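Local coordinates for protein computational Design of Enzyme (Synthetic construct, PDB 3TP4) that is a computationally designed enzyme, probably built on a glycoside hydrolase family 26 scaffold to carry an activated serine-containing catalytic triad, at residues G38-G43 with G61-V66; G43-P48 with P333-A338. All blocks are in the same frame, centred on the assembly; numbering follows the deposited sequence.

Contact 1. Residues G38-G43 with G61-V66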
loop_
_atom_site.group_PDB
_atom_site.type_symbol
_atom_site.label_atom_id
_atom_site.label_comp_id
_atom_site.label_asym_id
_atom_site.label_seq_id
_atom_site.Cartn_x
_atom_site.Cartn_y
_atom_site.Cartn_z
ATOM N N GLY A 38 6.778 -13.471 -0.026
ATOM C CA GLY A 38 7.339 -14.458 0.881
ATOM C C GLY A 38 8.375 -15.310 0.179
ATOM O O GLY A 38 8.384 -16.538 0.302
ATOM N N THR A 39 9.261 -14.660 -0.564
ATOM C CA THR A 39 10.055 -15.387 -1.544
ATOM C C THR A 39 11.126 -16.257 -0.898
ATOM O O THR A 39 11.496 -17.287 -1.452
ATOM C CB THR A 39 10.665 -14.458 -2.613
ATOM O OG1 THR A 39 11.117 -15.248 -3.719
ATOM C CG2 THR A 39 11.830 -13.654 -2.046
ATOM N N THR A 40 11.613 -15.838 0.270
ATOM C CA THR A 40 12.595 -16.614 1.018
ATOM C C THR A 40 11.988 -17.300 2.243
ATOM O O THR A 40 12.714 -17.859 3.062
ATOM C CB THR A 40 13.806 -15.765 1.483
ATOM O OG1 THR A 40 13.354 -14.659 2.278
ATOM C CG2 THR A 40 14.616 -15.247 0.295
ATOM N N SER A 41 10.665 -17.270 2.355
ATOM C CA SER A 41 9.984 -17.813 3.527
ATOM C C SER A 41 9.058 -18.981 3.183
ATOM O O SER A 41 8.772 -19.822 4.032
ATOM C CB SER A 41 9.215 -16.706 4.268
ATOM O OG SER A 41 8.307 -16.036 3.402
ATOM N N SER A 42 8.593 -19.029 1.937
ATOM C CA SER A 42 7.785 -20.144 1.442
ATOM C C SER A 42 8.344 -20.605 0.101
ATOM O O SER A 42 8.477 -19.799 -0.810
ATOM C CB SER A 42 6.331 -19.714 1.251
ATOM O OG SER A 42 5.820 -19.104 2.423
ATOM N N GLY A 43 8.685 -21.888 -0.014
ATOM C CA GLY A 43 9.215 -22.427 -1.258
ATOM C C GLY A 43 8.888 -23.897 -1.461
ATOM O O GLY A 43 8.738 -24.644 -0.493
ATOM N N GLY A 61 17.980 -18.417 -11.394
ATOM C CA GLY A 61 19.383 -18.105 -11.188
ATOM C C GLY A 61 19.596 -16.804 -10.424
ATOM O O GLY A 61 20.732 -16.477 -10.077
ATOM N N ASP A 62 18.513 -16.066 -10.160
ATOM C CA ASP A 62 18.585 -14.840 -9.348
ATOM C C ASP A 62 17.377 -14.675 -8.415
ATOM O O ASP A 62 16.302 -15.212 -8.665
ATOM C CB ASP A 62 18.708 -13.603 -10.245
ATOM C CG ASP A 62 19.342 -12.407 -9.528
ATOM O OD1 ASP A 62 19.596 -12.491 -8.310
ATOM O OD2 ASP A 62 19.581 -11.375 -10.193
ATOM N N PHE A 63 17.560 -13.926 -7.333
ATOM C CA PHE A 63 16.447 -13.596 -6.457
ATOM C C PHE A 63 15.635 -12.499 -7.127
ATOM O O PHE A 63 16.143 -11.818 -8.012
ATOM C CB PHE A 63 16.961 -13.116 -5.105
ATOM C CG PHE A 63 17.656 -14.180 -4.304
ATOM C CD1 PHE A 63 19.015 -14.407 -4.455
ATOM C CD2 PHE A 63 16.953 -14.945 -3.391
ATOM C CE1 PHE A 63 19.663 -15.389 -3.702
ATOM C CE2 PHE A 63 17.598 -15.941 -2.640
ATOM C CZ PHE A 63 18.943 -16.155 -2.792
ATOM N N PRO A 64 14.371 -12.322 -6.712
ATOM C CA PRO A 64 13.580 -11.227 -7.291
ATOM C C PRO A 64 14.149 -9.882 -6.872
ATOM O O PRO A 64 14.861 -9.801 -5.865
ATOM C CB PRO A 64 12.195 -11.414 -6.669
ATOM C CG PRO A 64 12.440 -12.215 -5.421
ATOM C CD PRO A 64 13.633 -13.073 -5.681
ATOM N N ALA A 65 13.842 -8.840 -7.635
ATOM C CA ALA A 65 14.268 -7.483 -7.279
ATOM C C ALA A 65 13.395 -6.944 -6.152
ATOM O O ALA A 65 13.827 -6.086 -5.378
ATOM C CB ALA A 65 14.196 -6.548 -8.496
ATOM N N VAL A 66 12.162 -7.440 -6.067
ATOM C CA VAL A 66 11.253 -7.017 -5.001
ATOM C C VAL A 66 10.861 -8.213 -4.121
ATOM O O VAL A 66 10.432 -9.245 -4.625
ATOM C CB VAL A 66 10.004 -6.312 -5.567
ATOM C CG1 VAL A 66 8.890 -6.282 -4.521
ATOM C CG2 VAL A 66 10.354 -4.872 -6.049
#
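Thr-39 and Pro-64 point at each other and meet at the Pro-64 CG corner, and this is the tight part of a small, buried apolar contact between the two ends of one beta-to-alpha-to-beta connection. The threonine sends its CG2 methyl against the proline ring, CG2 lying 3.7 Å from Pro-64 CG. The same ring carbon also sits beside the hydroxyl, at 3.7 Å from Thr-39 OG1, so both branches of the threonine straddle the ring corner. The torsion explains how: with OG1 anti to the backbone N (chi1 -165°), the methyl falls between N and the carbonyl carbon, and the two branches open together toward Pro-64. The hydroxyl is not left to the apolar ring, since it bonds to Ser-54 OG and His-36 ND1.

The looser part belongs to Thr-40 and Phe-63. Here the Thr-40 CG2 methyl comes obliquely to the phenyl ring, 4.2 Å from Phe-63 CE2, and Phe-63 is the one partly exposed residue of the four that touch. On the side of the first loop, the backbone is turned by two amides on one carbonyl: Gly-38 O accepts from Ser-41 N and, at 3.0 Å, from Ser-42 N. Beyond this turn Ser-41 and Ser-42 take no part in the contact, and Ser-42 OG bonds to Glu-323.

Parallel strands 32-37 and 66-70 of the barrel sheet run side by side here, and the contact joins the start and the end of the connection between them, which runs through helix 55-60. Pro-64 rests on Phe-34 and His-36 of the first strand, Thr-39 and Thr-40 lean on Phe-67 of the second, and Val-56 of helix 55-60 touches both Thr-39 and Pro-64.

Contact 2. Residues G43-P48 with P333-A338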
loop_
_atom_site.group_PDB
_atom_site.type_symbol
_atom_site.label_atom_id
_atom_site.label_comp_id
_atom_site.label_asym_id
_atom_site.label_seq_id
_atom_site.Cartn_x
_atom_site.Cartn_y
_atom_site.Cartn_z
ATOM N N GLY A 43 8.685 -21.888 -0.014
ATOM C CA GLY A 43 9.215 -22.427 -1.258
ATOM C C GLY A 43 8.888 -23.897 -1.461
ATOM O O GLY A 43 8.738 -24.644 -0.493
ATOM N N LEU A 44 8.774 -24.314 -2.718
ATOM C CA LEU A 44 8.554 -25.723 -3.039
ATOM C C LEU A 44 9.859 -26.424 -3.372
ATOM O O LEU A 44 9.911 -27.648 -3.405
ATOM C CB LEU A 44 7.595 -25.894 -4.218
ATOM C CG LEU A 44 6.368 -24.988 -4.295
ATOM C CD1 LEU A 44 5.335 -25.629 -5.199
ATOM C CD2 LEU A 44 5.794 -24.749 -2.922
ATOM N N THR A 45 10.915 -25.661 -3.630
ATOM C CA THR A 45 12.183 -26.273 -4.028
ATOM C C THR A 45 13.272 -26.009 -3.003
ATOM O O THR A 45 14.404 -26.449 -3.171
ATOM C CB THR A 45 12.691 -25.734 -5.386
ATOM O OG1 THR A 45 13.161 -24.391 -5.220
ATOM C CG2 THR A 45 11.599 -25.763 -6.422
ATOM N N THR A 46 12.930 -25.281 -1.946
ATOM C CA THR A 46 13.925 -24.814 -0.985
ATOM C C THR A 46 14.103 -25.749 0.202
ATOM O O THR A 46 15.111 -25.680 0.905
ATOM C CB THR A 46 13.516 -23.461 -0.404
ATOM O OG1 THR A 46 12.176 -23.564 0.087
ATOM C CG2 THR A 46 13.581 -22.371 -1.483
ATOM N N GLY A 47 13.116 -26.606 0.439
ATOM C CA GLY A 47 13.032 -27.289 1.718
ATOM C C GLY A 47 12.788 -26.236 2.788
ATOM O O GLY A 47 12.316 -25.145 2.474
ATOM N N PRO A 48 13.109 -26.550 4.054
ATOM C CA PRO A 48 12.942 -25.606 5.165
ATOM C C PRO A 48 13.607 -24.261 4.887
ATOM O O PRO A 48 14.785 -24.217 4.531
ATOM C CB PRO A 48 13.652 -26.311 6.323
ATOM C CG PRO A 48 13.515 -27.760 6.006
ATOM C CD PRO A 48 13.621 -27.856 4.511
ATOM N N PRO A 333 6.319 -20.770 -11.126
ATOM C CA PRO A 333 6.479 -22.170 -11.550
ATOM C C PRO A 333 7.756 -22.798 -11.005
ATOM O O PRO A 333 8.762 -22.112 -10.837
ATOM C CB PRO A 333 6.568 -22.075 -13.080
ATOM C CG PRO A 333 5.943 -20.778 -13.431
ATOM C CD PRO A 333 6.201 -19.848 -12.271
ATOM N N VAL A 334 7.704 -24.100 -10.738
ATOM C CA VAL A 334 8.857 -24.849 -10.262
ATOM C C VAL A 334 8.980 -26.083 -11.152
ATOM O O VAL A 334 8.105 -26.322 -11.987
ATOM C CB VAL A 334 8.718 -25.222 -8.763
ATOM C CG1 VAL A 334 8.610 -23.959 -7.928
ATOM C CG2 VAL A 334 7.505 -26.109 -8.532
ATOM N N PRO A 335 10.086 -26.833 -11.029
ATOM C CA PRO A 335 10.230 -27.967 -11.948
ATOM C C PRO A 335 8.998 -28.859 -11.854
ATOM O O PRO A 335 8.494 -29.107 -10.760
ATOM C CB PRO A 335 11.474 -28.680 -11.423
ATOM C CG PRO A 335 12.277 -27.587 -10.798
ATOM C CD PRO A 335 11.256 -26.688 -10.146
ATOM N N GLY A 336 8.495 -29.307 -12.993
ATOM C CA GLY A 336 7.280 -30.091 -13.003
ATOM C C GLY A 336 6.087 -29.302 -13.495
ATOM O O GLY A 336 5.126 -29.894 -13.978
ATOM N N ASP A 337 6.138 -27.973 -13.366
ATOM C CA ASP A 337 5.045 -27.124 -13.823
ATOM C C ASP A 337 5.166 -26.842 -15.300
ATOM O O ASP A 337 6.264 -26.610 -15.806
ATOM C CB ASP A 337 5.025 -25.787 -13.072
ATOM C CG ASP A 337 4.707 -25.947 -11.603
ATOM O OD1 ASP A 337 4.175 -27.010 -11.218
ATOM O OD2 ASP A 337 4.984 -24.999 -10.839
ATOM N N ALA A 338 4.031 -26.829 -15.989
ATOM C CA ALA A 338 4.037 -26.595 -17.425
ATOM C C ALA A 338 4.558 -25.192 -17.783
ATOM O O ALA A 338 5.149 -24.995 -18.854
ATOM C CB ALA A 338 2.643 -26.818 -18.001
#
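This is a partly buried, wholly apolar contact between two loops at the periphery of the barrel, one following strand 32-37 and the other joining strand 318-321 to helix 340-348. Val-334 is its centre, buried and touched by two side chains from the opposing loop. Thr-45 and Val-334 lie alongside each other, pointing opposite ways, with the Thr-45 CG2 methyl 3.8 Å from Val-334 CB and equally close to the CG1 branch. The same methyl also touches the ring of the following residue, 3.9 Å from Pro-335 CD. The other valine branch is taken by Leu-44, which crosses the valine at about a right angle and brings CD1 to 4.0 Å from Val-334 CG2. With Thr-45 OG1 between the backbone N and the carbonyl carbon (chi1 72°), CG2 is left anti to the carbonyl carbon and faces Val-334, while OG1 bonds to Asp-55 and Asn-58.

The valine is held in place by its own loop. A type II beta turn runs from Val-334 to Asp-337, closed by Asp-337 N bonding to Val-334 O, and the Asp-337 carboxylate returns the bond: Val-334 N reaches OD2 at 2.9 Å, nearly straight at 161°, from above the carboxylate plane. His-330 NE2 is a second partner of OD2.

No hydrogen bond joins residues 43-48 to residues 333-338, so between these segments the contact is made by methyl and ring carbons, while polar groups serve to shape each loop and tie Thr-45 to helix 55-60.

Overall arrangement
Contacts 1 and 2 show how one long loop can be held at successive points. Their centres lie 12 Å apart on the same side of the chain's centre, and Gly-43 belongs to both. Along the chain the order is 38-43, 43-48, 61-66 and 333-338, so the contacts interlock: the first closes a local connection around helix 55-60, whereas the second spans 284 intervening residues to bring in the loop before helix 340-348. Contact 1 is buried beside strands 32-37 and 66-70, and its Thr-39 side chain lies near, but does not touch, a possible Ser-His-Glu triad of Ser-70, His-37 and Glu-320; contact 2 lies farther out, at the more exposed margin of the barrel.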